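PDB 4RU1: monosaccharide ABC transporter substrate-binding protein, CUT2 family from Acidothermus cellulolyticus, which probably serves as the sugar-binding component of an ABC-type carbohydrate importer and binds myo-inositol. Local coordinates for residues 78-84 / 102-108. Residues are numbered along the deposited sequence; the frame is centred on the assembly and turned at random. Where two conformers were deposited one is given.
Sequences DGIAVTI and IPVVAFN. With INS (1,2,3,4,5,6-hexahydroxy-cyclohexane), chain M.
Ile80 and Val82 each bond to segment 102-108 through both their N-H and their C=O, the parallel pattern in which one residue bonds to two that flank its neighbour across the gap. Ile80 N donates to Pro103 O at 3.0 Å, and Val105 N returns a bond to Ile80 O. Val82 N then reaches Val105 O, while Phe107 N closes the series on Val82 O. On the face carrying Ile80, Val82, Val104 and Ala106, Ile102 CG2 packs 3.9 Å from Ile80 CG1, and Ile84 CD1 lies on Ala106 CB; in the conformer given, Val104 CG2 lies 3.6 Å from Val82 CG1. Helix 87-99 covers this apolar layer through Ile94, Ala97 and Val98. On the other face, with CG between the backbone N and the carbonyl carbon (chi1 72°), the Phe107 ring leans toward strand 79-82; it receives Thr83 CG2 over one face, 4.0 Å from the ring centroid, and sets its edge, CE1, 3.7 Å from Ala81 C and also near Ala81 CB. An alanine in place of Phe107 would probably leave the Thr83 methyl without its CH-pi partner and open a gap beside Ala81. Thr83 OG1 is engaged elsewhere, by His28 and Glu65. Just past the strand, Asn108 OD1 accepts from inositol O5 at 2.7 Å and its ND2 donates to O6 at 2.9 Å, so two bonds fix the amide's rotation; Glu256 also accepts from ND2. Strand 79-82, helix 87-99 and strand 104-107 form a beta-alpha-beta crossover in a parallel sheet of the periplasmic binding protein fold, with the ligand bound at the C-terminal end of the strands.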
loop_
_atom_site.group_PDB
_atom_site.type_symbol
_atom_site.label_atom_id
_atom_site.label_comp_id
_atom_site.label_asym_id
_atom_site.label_seq_id
_atom_site.Cartn_x
_atom_site.Cartn_y
_atom_site.Cartn_z
ATOM N N ASP A 78 -3.250 24.244 3.551
ATOM C CA ASP A 78 -4.637 24.118 4.032
ATOM C C ASP A 78 -4.972 22.747 4.631
ATOM O O ASP A 78 -5.954 22.634 5.385
ATOM C CB ASP A 78 -5.626 24.468 2.942
ATOM C CG ASP A 78 -5.433 25.888 2.471
ATOM O OD1 ASP A 78 -5.646 26.775 3.278
ATOM O OD2 ASP A 78 -4.955 26.137 1.316
ATOM N N GLY A 79 -4.208 21.700 4.244
ATOM C CA GLY A 79 -4.371 20.371 4.783
ATOM C C GLY A 79 -3.196 19.536 4.368
ATOM O O GLY A 79 -2.505 19.827 3.412
ATOM N N ILE A 80 -3.070 18.464 5.118
ATOM C CA ILE A 80 -2.047 17.484 4.970
ATOM C C ILE A 80 -2.687 16.104 4.849
ATOM O O ILE A 80 -3.518 15.716 5.637
ATOM C CB ILE A 80 -1.056 17.491 6.138
ATOM C CG1 ILE A 80 -0.251 18.848 6.191
ATOM C CG2 ILE A 80 -0.108 16.261 6.061
ATOM C CD1 ILE A 80 0.563 19.047 7.435
ATOM N N ALA A 81 -2.240 15.374 3.828
ATOM C CA ALA A 81 -2.511 13.969 3.671
ATOM C C ALA A 81 -1.217 13.195 3.843
ATOM O O ALA A 81 -0.218 13.469 3.099
ATOM C CB ALA A 81 -3.117 13.796 2.298
ATOM N N VAL A 82 -1.153 12.296 4.834
ATOM C CA VAL A 82 0.115 11.699 5.215
ATOM C C VAL A 82 0.021 10.191 5.423
ATOM O O VAL A 82 -0.997 9.658 5.836
ATOM C CB VAL A 82 0.605 12.334 6.516
ATOM C CG1 VAL A 82 -0.291 12.041 7.710
ATOM C CG2 VAL A 82 2.039 11.982 6.770
ATOM N N THR A 83 1.101 9.483 5.092
ATOM C CA THR A 83 1.229 8.020 5.372
ATOM C C THR A 83 2.008 7.784 6.680
ATOM O O THR A 83 2.877 8.596 7.034
ATOM C CB THR A 83 1.917 7.282 4.216
ATOM O OG1 THR A 83 3.296 7.698 4.184
ATOM C CG2 THR A 83 1.269 7.635 2.928
ATOM N N ILE A 84 1.704 6.733 7.426
ATOM C CA ILE A 84 2.320 6.515 8.727
ATOM C C ILE A 84 2.861 5.068 8.795
ATOM O O ILE A 84 2.465 4.270 9.620
ATOM C CB ILE A 84 1.359 6.756 9.904
ATOM C CG1 ILE A 84 0.462 7.955 9.668
ATOM C CG2 ILE A 84 2.149 6.906 11.199
ATOM C CD1 ILE A 84 -0.610 8.156 10.680
ATOM N N ILE A 102 -3.771 22.760 11.343
ATOM C CA ILE A 102 -3.880 22.231 9.985
ATOM C C ILE A 102 -4.550 20.888 10.024
ATOM O O ILE A 102 -4.140 20.050 10.781
ATOM C CB ILE A 102 -2.495 22.099 9.300
ATOM C CG1 ILE A 102 -1.821 23.494 9.258
ATOM C CG2 ILE A 102 -2.623 21.439 7.952
ATOM C CD1 ILE A 102 -0.352 23.451 8.897
ATOM N N PRO A 103 -5.664 20.705 9.269
ATOM C CA PRO A 103 -6.334 19.399 9.290
ATOM C C PRO A 103 -5.499 18.331 8.596
ATOM O O PRO A 103 -4.886 18.608 7.525
ATOM C CB PRO A 103 -7.592 19.660 8.506
ATOM C CG PRO A 103 -7.280 20.726 7.571
ATOM C CD PRO A 103 -6.365 21.636 8.376
ATOM N N VAL A 104 -5.441 17.155 9.210
ATOM C CA VAL A 104 -4.706 16.047 8.601
ATOM C C VAL A 104 -5.601 14.832 8.398
ATOM O O VAL A 104 -6.504 14.520 9.206
ATOM C CB VAL A 104 -3.480 15.647 9.415
ATOM C CG1 VAL A 104 -3.950 15.195 10.759
ATOM C CG2 VAL A 104 -2.704 14.557 8.718
ATOM N N VAL A 105 -5.356 14.207 7.269
ATOM C CA VAL A 105 -5.934 12.916 6.904
ATOM C C VAL A 105 -4.789 11.965 6.696
ATOM O O VAL A 105 -3.781 12.355 6.113
ATOM C CB VAL A 105 -6.870 13.013 5.712
ATOM C CG1 VAL A 105 -7.332 11.634 5.194
ATOM C CG2 VAL A 105 -8.111 13.829 6.126
ATOM N N ALA A 106 -4.930 10.730 7.211
ATOM C CA ALA A 106 -3.910 9.676 7.054
ATOM C C ALA A 106 -4.381 8.681 6.015
ATOM O O ALA A 106 -5.587 8.563 5.763
ATOM C CB ALA A 106 -3.524 9.035 8.351
ATOM N N PHE A 107 -3.468 8.041 5.323
ATOM C CA PHE A 107 -3.875 7.111 4.327
ATOM C C PHE A 107 -2.746 6.102 4.094
ATOM O O PHE A 107 -1.578 6.323 4.483
ATOM C CB PHE A 107 -4.333 7.797 3.008
ATOM C CG PHE A 107 -3.205 8.386 2.209
ATOM C CD1 PHE A 107 -2.608 9.578 2.562
ATOM C CD2 PHE A 107 -2.825 7.770 1.033
ATOM C CE1 PHE A 107 -1.544 10.116 1.820
ATOM C CE2 PHE A 107 -1.752 8.280 0.308
ATOM C CZ PHE A 107 -1.167 9.455 0.669
ATOM N N ASN A 108 -3.118 4.945 3.546
ATOM C CA ASN A 108 -2.254 3.896 3.051
ATOM C C ASN A 108 -1.513 3.091 4.166
ATOM O O ASN A 108 -1.562 1.856 4.139
ATOM C CB ASN A 108 -1.227 4.367 2.078
ATOM C CG ASN A 108 -0.402 3.233 1.551
ATOM O OD1 ASN A 108 0.729 3.036 2.008
ATOM N ND2 ASN A 108 -0.920 2.458 0.644
HETATM C C1 INS M . 1.821 -1.266 -1.172
HETATM C C2 INS M . 3.209 -1.563 -1.718
HETATM C C3 INS M . 4.059 -0.294 -1.640
HETATM C C4 INS M . 4.050 0.348 -0.271
HETATM C C5 INS M . 2.664 0.673 0.185
HETATM C C6 INS M . 1.744 -0.517 0.156
HETATM O O1 INS M . 0.976 -2.427 -1.150
HETATM O O2 INS M . 3.789 -2.514 -0.809
HETATM O O3 INS M . 5.399 -0.703 -1.978
HETATM O O4 INS M . 4.868 1.546 -0.260
HETATM O O5 INS M . 2.631 1.171 1.542
HETATM O O6 INS M . 0.375 -0.137 0.483
#